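PDB 1WU2: molybdopterin biosynthesis moeA protein from Pyrococcus horikoshii, which probably takes part in molybdenum cofactor biosynthesis, as MoeA relatives do in inserting molybdate into molybdopterin. Local coordinates for residues A[122-125]-A[126-129]; A[9-12]-A[13-16]. All coordinates share one frame; numbering follows the deposited sequence.

Contact 1: A[122-125]-A[126-129]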
ATOM      1  N   VAL A 122     -29.088 -27.437  29.283  1.00 53.85           N
ATOM      2  CA  VAL A 122     -29.419 -28.308  30.414  1.00 54.41           C
ATOM      3  C   VAL A 122     -30.737 -27.897  31.073  1.00 54.94           C
ATOM      4  O   VAL A 122     -31.137 -26.734  31.018  1.00 55.00           O
ATOM      5  CB  VAL A 122     -28.291 -28.326  31.478  1.00 54.39           C
ATOM      6  CG1 VAL A 122     -27.016 -28.900  30.888  1.00 54.39           C
ATOM      7  CG2 VAL A 122     -28.038 -26.933  32.050  1.00 54.47           C
ATOM      8  N   LYS A 123     -31.400 -28.868  31.698  1.00 55.63           N
ATOM      9  CA  LYS A 123     -32.656 -28.633  32.403  1.00 56.21           C
ATOM     10  C   LYS A 123     -32.368 -28.307  33.866  1.00 56.51           C
ATOM     11  O   LYS A 123     -31.727 -29.092  34.563  1.00 56.48           O
ATOM     12  CB  LYS A 123     -33.563 -29.864  32.302  1.00 56.29           C
ATOM     13  CG  LYS A 123     -35.038 -29.569  32.533  1.00 56.80           C
ATOM     14  CD  LYS A 123     -35.699 -28.983  31.287  1.00 57.46           C
ATOM     15  CE  LYS A 123     -36.819 -28.016  31.648  1.00 57.74           C
ATOM     16  NZ  LYS A 123     -36.298 -26.718  32.164  1.00 57.93           N
ATOM     17  N   ARG A 124     -32.848 -27.150  34.321  1.00 57.01           N
ATOM     18  CA  ARG A 124     -32.605 -26.683  35.688  1.00 57.40           C
ATOM     19  C   ARG A 124     -33.785 -27.028  36.601  1.00 57.43           C
ATOM     20  O   ARG A 124     -34.734 -26.251  36.727  1.00 57.46           O
ATOM     21  CB  ARG A 124     -32.331 -25.169  35.705  1.00 57.58           C
ATOM     22  CG  ARG A 124     -30.944 -24.787  36.200  1.00 58.33           C
ATOM     23  CD  ARG A 124     -30.633 -25.233  37.629  1.00 59.32           C
ATOM     24  NE  ARG A 124     -30.388 -24.105  38.530  1.00 60.11           N
ATOM     25  CZ  ARG A 124     -29.733 -24.183  39.689  1.00 60.72           C
ATOM     26  NH1 ARG A 124     -29.240 -25.338  40.124  1.00 61.12           N
ATOM     27  NH2 ARG A 124     -29.569 -23.092  40.425  1.00 61.09           N
ATOM     28  N   GLU A 125     -33.715 -28.202  37.225  1.00 57.47           N
ATOM     29  CA  GLU A 125     -34.741 -28.662  38.159  1.00 57.52           C
ATOM     30  C   GLU A 125     -34.254 -28.514  39.604  1.00 57.28           C
ATOM     31  O   GLU A 125     -33.659 -29.433  40.166  1.00 57.24           O
ATOM     32  CB  GLU A 125     -35.112 -30.119  37.858  1.00 57.62           C
ATOM     33  CG  GLU A 125     -36.353 -30.620  38.587  1.00 58.07           C
ATOM     34  CD  GLU A 125     -36.415 -32.136  38.660  1.00 58.56           C
ATOM     35  OE1 GLU A 125     -36.317 -32.791  37.598  1.00 58.82           O
ATOM     36  OE2 GLU A 125     -36.560 -32.673  39.779  1.00 58.73           O
ATOM     37  N   GLY A 126     -34.511 -27.348  40.195  1.00 57.00           N
ATOM     38  CA  GLY A 126     -34.127 -27.073  41.571  1.00 56.78           C
ATOM     39  C   GLY A 126     -32.648 -26.762  41.721  1.00 56.49           C
ATOM     40  O   GLY A 126     -32.181 -25.723  41.248  1.00 56.42           O
ATOM     41  N   ASP A 127     -31.918 -27.661  42.383  1.00 56.13           N
ATOM     42  CA  ASP A 127     -30.473 -27.519  42.585  1.00 55.86           C
ATOM     43  C   ASP A 127     -29.690 -28.531  41.738  1.00 55.41           C
ATOM     44  O   ASP A 127     -28.484 -28.692  41.911  1.00 55.34           O
ATOM     45  CB  ASP A 127     -30.120 -27.685  44.074  1.00 55.92           C
ATOM     46  CG  ASP A 127     -30.128 -26.362  44.838  1.00 56.28           C
ATOM     47  OD1 ASP A 127     -30.099 -26.403  46.087  1.00 56.48           O
ATOM     48  OD2 ASP A 127     -30.157 -25.239  44.287  1.00 56.62           O
ATOM     49  N   LYS A 128     -30.379 -29.202  40.819  1.00 54.83           N
ATOM     50  CA  LYS A 128     -29.757 -30.187  39.942  1.00 54.35           C
ATOM     51  C   LYS A 128     -29.805 -29.701  38.495  1.00 53.79           C
ATOM     52  O   LYS A 128     -30.718 -28.969  38.110  1.00 53.65           O
ATOM     53  CB  LYS A 128     -30.470 -31.542  40.054  1.00 54.38           C
ATOM     54  CG  LYS A 128     -30.962 -31.911  41.456  1.00 54.56           C
ATOM     55  CD  LYS A 128     -29.822 -32.354  42.365  1.00 54.67           C
ATOM     56  CE  LYS A 128     -30.261 -32.454  43.823  1.00 54.69           C
ATOM     57  NZ  LYS A 128     -29.495 -31.525  44.707  1.00 54.96           N
ATOM     58  N   ILE A 129     -28.804 -30.095  37.710  1.00 53.09           N
ATOM     59  CA  ILE A 129     -28.825 -29.905  36.259  1.00 52.57           C
ATOM     60  C   ILE A 129     -28.726 -31.256  35.560  1.00 52.01           C
ATOM     61  O   ILE A 129     -28.219 -32.225  36.125  1.00 51.82           O
ATOM     62  CB  ILE A 129     -27.692 -28.959  35.779  1.00 52.56           C
ATOM     63  CG1 ILE A 129     -26.323 -29.423  36.285  1.00 52.52           C
ATOM     64  CG2 ILE A 129     -27.974 -27.528  36.220  1.00 52.72           C
ATOM     65  CD1 ILE A 129     -25.158 -28.842  35.506  1.00 52.55           C
TER
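R124 and I129 meet on one face of a tight beta hairpin whose type II' turn runs from E125 to K128, with G126 at the first corner. From CB, on the face of the hairpin that also carries I129, the R124 chain runs to CG, which passes I129 CG2 at 4.0 Å. A bend at chi2 (-60°) lays CD against the same methyl at 3.8 Å, near the K128 carbonyl too, and a second at chi3 (-117°) turns NE and the guanidinium over the turn. There G126 O sits above one face of the group, toward its rim, near NE and CZ and 3.2 Å from R124 NH1, at an angle too poor for a hydrogen bond. D127 OD2 lies 4.3 Å from R124 NH1, well out of the guanidinium plane, so that attraction is probably no more than electrostatic. The firm partner is E84 on strand 77-84, which takes NH2 in a salt bridge. Two weak backbone bonds close the turn: E125 N to K128 O, 3.2 Å, and K128 N to E125 O, 3.4 Å. V122 CG2 rests 4.2 Å from I129 CG2, and V122, R124 and I129 all touch Y61 of strand 60-63. I129 CA makes a CA-H...O contact with K123 O at 3.5 Å.

Contact 2: A[9-12]-A[13-16]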
ATOM      1  N   PRO A   9      23.434  -8.529 -17.361  1.00 34.81           N
ATOM      2  CA  PRO A   9      22.058  -8.977 -17.108  1.00 34.29           C
ATOM      3  C   PRO A   9      21.488  -8.399 -15.817  1.00 33.66           C
ATOM      4  O   PRO A   9      22.246  -8.086 -14.903  1.00 33.54           O
ATOM      5  CB  PRO A   9      22.192 -10.501 -17.006  1.00 34.24           C
ATOM      6  CG  PRO A   9      23.413 -10.832 -17.774  1.00 34.71           C
ATOM      7  CD  PRO A   9      24.343  -9.669 -17.593  1.00 34.86           C
ATOM      8  N   TYR A  10      20.168  -8.258 -15.754  1.00 32.99           N
ATOM      9  CA  TYR A  10      19.507  -7.665 -14.599  1.00 32.41           C
ATOM     10  C   TYR A  10      19.786  -8.412 -13.296  1.00 32.47           C
ATOM     11  O   TYR A  10      20.069  -7.781 -12.283  1.00 32.24           O
ATOM     12  CB  TYR A  10      17.993  -7.586 -14.817  1.00 32.14           C
ATOM     13  CG  TYR A  10      17.226  -7.222 -13.564  1.00 30.68           C
ATOM     14  CD1 TYR A  10      17.508  -6.049 -12.870  1.00 29.41           C
ATOM     15  CD2 TYR A  10      16.232  -8.055 -13.065  1.00 29.39           C
ATOM     16  CE1 TYR A  10      16.817  -5.716 -11.716  1.00 28.80           C
ATOM     17  CE2 TYR A  10      15.532  -7.726 -11.916  1.00 28.80           C
ATOM     18  CZ  TYR A  10      15.831  -6.557 -11.245  1.00 28.28           C
ATOM     19  OH  TYR A  10      15.137  -6.228 -10.107  1.00 27.93           O
ATOM     20  N   ARG A  11      19.698  -9.739 -13.322  1.00 32.52           N
ATOM     21  CA  ARG A  11      19.846 -10.539 -12.104  1.00 32.81           C
ATOM     22  C   ARG A  11      21.269 -10.489 -11.550  1.00 32.62           C
ATOM     23  O   ARG A  11      21.459 -10.523 -10.339  1.00 32.40           O
ATOM     24  CB  ARG A  11      19.407 -11.989 -12.331  1.00 33.00           C
ATOM     25  CG  ARG A  11      17.899 -12.162 -12.549  1.00 34.26           C
ATOM     26  CD  ARG A  11      17.042 -11.953 -11.296  1.00 35.47           C
ATOM     27  NE  ARG A  11      15.619 -11.819 -11.620  1.00 36.67           N
ATOM     28  CZ  ARG A  11      14.676 -11.386 -10.779  1.00 37.71           C
ATOM     29  NH1 ARG A  11      14.976 -11.031  -9.532  1.00 37.62           N
ATOM     30  NH2 ARG A  11      13.414 -11.309 -11.192  1.00 38.36           N
ATOM     31  N   GLU A  12      22.261 -10.402 -12.435  1.00 32.70           N
ATOM     32  CA  GLU A  12      23.649 -10.212 -12.013  1.00 32.71           C
ATOM     33  C   GLU A  12      23.858  -8.811 -11.439  1.00 32.34           C
ATOM     34  O   GLU A  12      24.589  -8.644 -10.466  1.00 32.26           O
ATOM     35  CB  GLU A  12      24.624 -10.438 -13.176  1.00 32.90           C
ATOM     36  CG  GLU A  12      26.094 -10.341 -12.766  1.00 33.83           C
ATOM     37  CD  GLU A  12      27.074 -10.616 -13.898  1.00 35.08           C
ATOM     38  OE1 GLU A  12      26.645 -10.772 -15.063  1.00 35.98           O
ATOM     39  OE2 GLU A  12      28.291 -10.672 -13.612  1.00 36.21           O
ATOM     40  N   ALA A  13      23.223  -7.815 -12.055  1.00 31.98           N
ATOM     41  CA  ALA A  13      23.349  -6.423 -11.627  1.00 31.88           C
ATOM     42  C   ALA A  13      22.682  -6.195 -10.278  1.00 31.65           C
ATOM     43  O   ALA A  13      23.165  -5.409  -9.470  1.00 31.61           O
ATOM     44  CB  ALA A  13      22.738  -5.487 -12.662  1.00 31.87           C
ATOM     45  N   LEU A  14      21.568  -6.882 -10.047  1.00 31.42           N
ATOM     46  CA  LEU A  14      20.807  -6.727  -8.817  1.00 31.27           C
ATOM     47  C   LEU A  14      21.559  -7.373  -7.664  1.00 31.13           C
ATOM     48  O   LEU A  14      21.518  -6.876  -6.547  1.00 30.88           O
ATOM     49  CB  LEU A  14      19.411  -7.347  -8.958  1.00 31.25           C
ATOM     50  CG  LEU A  14      18.484  -7.208  -7.745  1.00 31.12           C
ATOM     51  CD1 LEU A  14      18.122  -5.745  -7.509  1.00 31.21           C
ATOM     52  CD2 LEU A  14      17.231  -8.064  -7.913  1.00 30.95           C
ATOM     53  N   LYS A  15      22.250  -8.475  -7.945  1.00 31.04           N
ATOM     54  CA  LYS A  15      23.044  -9.165  -6.931  1.00 31.16           C
ATOM     55  C   LYS A  15      24.295  -8.365  -6.557  1.00 30.82           C
ATOM     56  O   LYS A  15      24.645  -8.274  -5.383  1.00 30.73           O
ATOM     57  CB  LYS A  15      23.444 -10.560  -7.416  1.00 31.34           C
ATOM     58  CG  LYS A  15      23.916 -11.495  -6.305  1.00 32.29           C
ATOM     59  CD  LYS A  15      25.178 -12.259  -6.694  1.00 33.60           C
ATOM     60  CE  LYS A  15      25.399 -13.480  -5.804  1.00 34.20           C
ATOM     61  NZ  LYS A  15      25.822 -13.111  -4.427  1.00 34.33           N
ATOM     62  N   LEU A  16      24.966  -7.799  -7.556  1.00 30.43           N
ATOM     63  CA  LEU A  16      26.173  -7.010  -7.322  1.00 30.21           C
ATOM     64  C   LEU A  16      25.833  -5.799  -6.464  1.00 29.99           C
ATOM     65  O   LEU A  16      26.549  -5.480  -5.516  1.00 29.93           O
ATOM     66  CB  LEU A  16      26.792  -6.545  -8.650  1.00 30.24           C
ATOM     67  CG  LEU A  16      27.550  -7.582  -9.484  1.00 30.03           C
ATOM     68  CD1 LEU A  16      27.841  -7.039 -10.879  1.00 29.62           C
ATOM     69  CD2 LEU A  16      28.844  -8.007  -8.802  1.00 30.16           C
TER
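With CG anti to the backbone N in both residues (chi1 169° for Y10, -178° for L14), the side chains of Y10 and L14 leave the helix one turn apart and run out together. The leucine's CB comes over one face of the tyrosine ring. Further out, L14 CD2 reaches the phenol end, 3.9 Å from Y10 CZ and 3.5 Å from Y10 OH. That hydroxyl is hydrogen-bonded to the carbonyl of L309 on helix 300-319, and the F310 ring meets the Y10 ring edge-to-face, so the tyrosine is fixed from outside the helix. R11 runs beside L14 as well, and its guanidinium has Y10 CE2 over the centre of one face. On another side of the helix, E12 CG lies 4.2 Å from L16 CD1. The backbone supplies four bonds, beginning with A13 N to P9 O at 3.0 Å, in the carbonyl plane, and L14 N to Y10 O at 2.8 Å. The K15 N-H meets R11 O from 40° above the carbonyl plane, and L16 N binds E12 O. K15 itself reaches forward to D19 in a salt bridge. This is the N-terminal part of an alpha helix, P9 at the N-cap and the i to i+4 bonds running on from it over the first two turns.

How the contacts relate
Both contacts are local and fall within the N-terminal region of MoeA, yet their centres are about 75 Å apart, on opposite sides of the centre of this elongated chain. Contact 1 holds the hairpin of strands 123-125 and 128-131 at one border of a mixed sheet, with a largely exposed turn and a buried V122 and I129 at its base. Contact 2 belongs to helix 10-20 and has a divided character: Y10 and A13 are buried against elements from much later in the chain, including helix 300-319, whereas R11, E12 and K15 are exposed. Weak cross-strand bonds in the hairpin contrast with regular bonding along the helix. The hairpin's arginine makes its salt bridge past the partner strand 128-131, to E84 on strand 77-84; the helix's tyrosine anchors it to distant sequence.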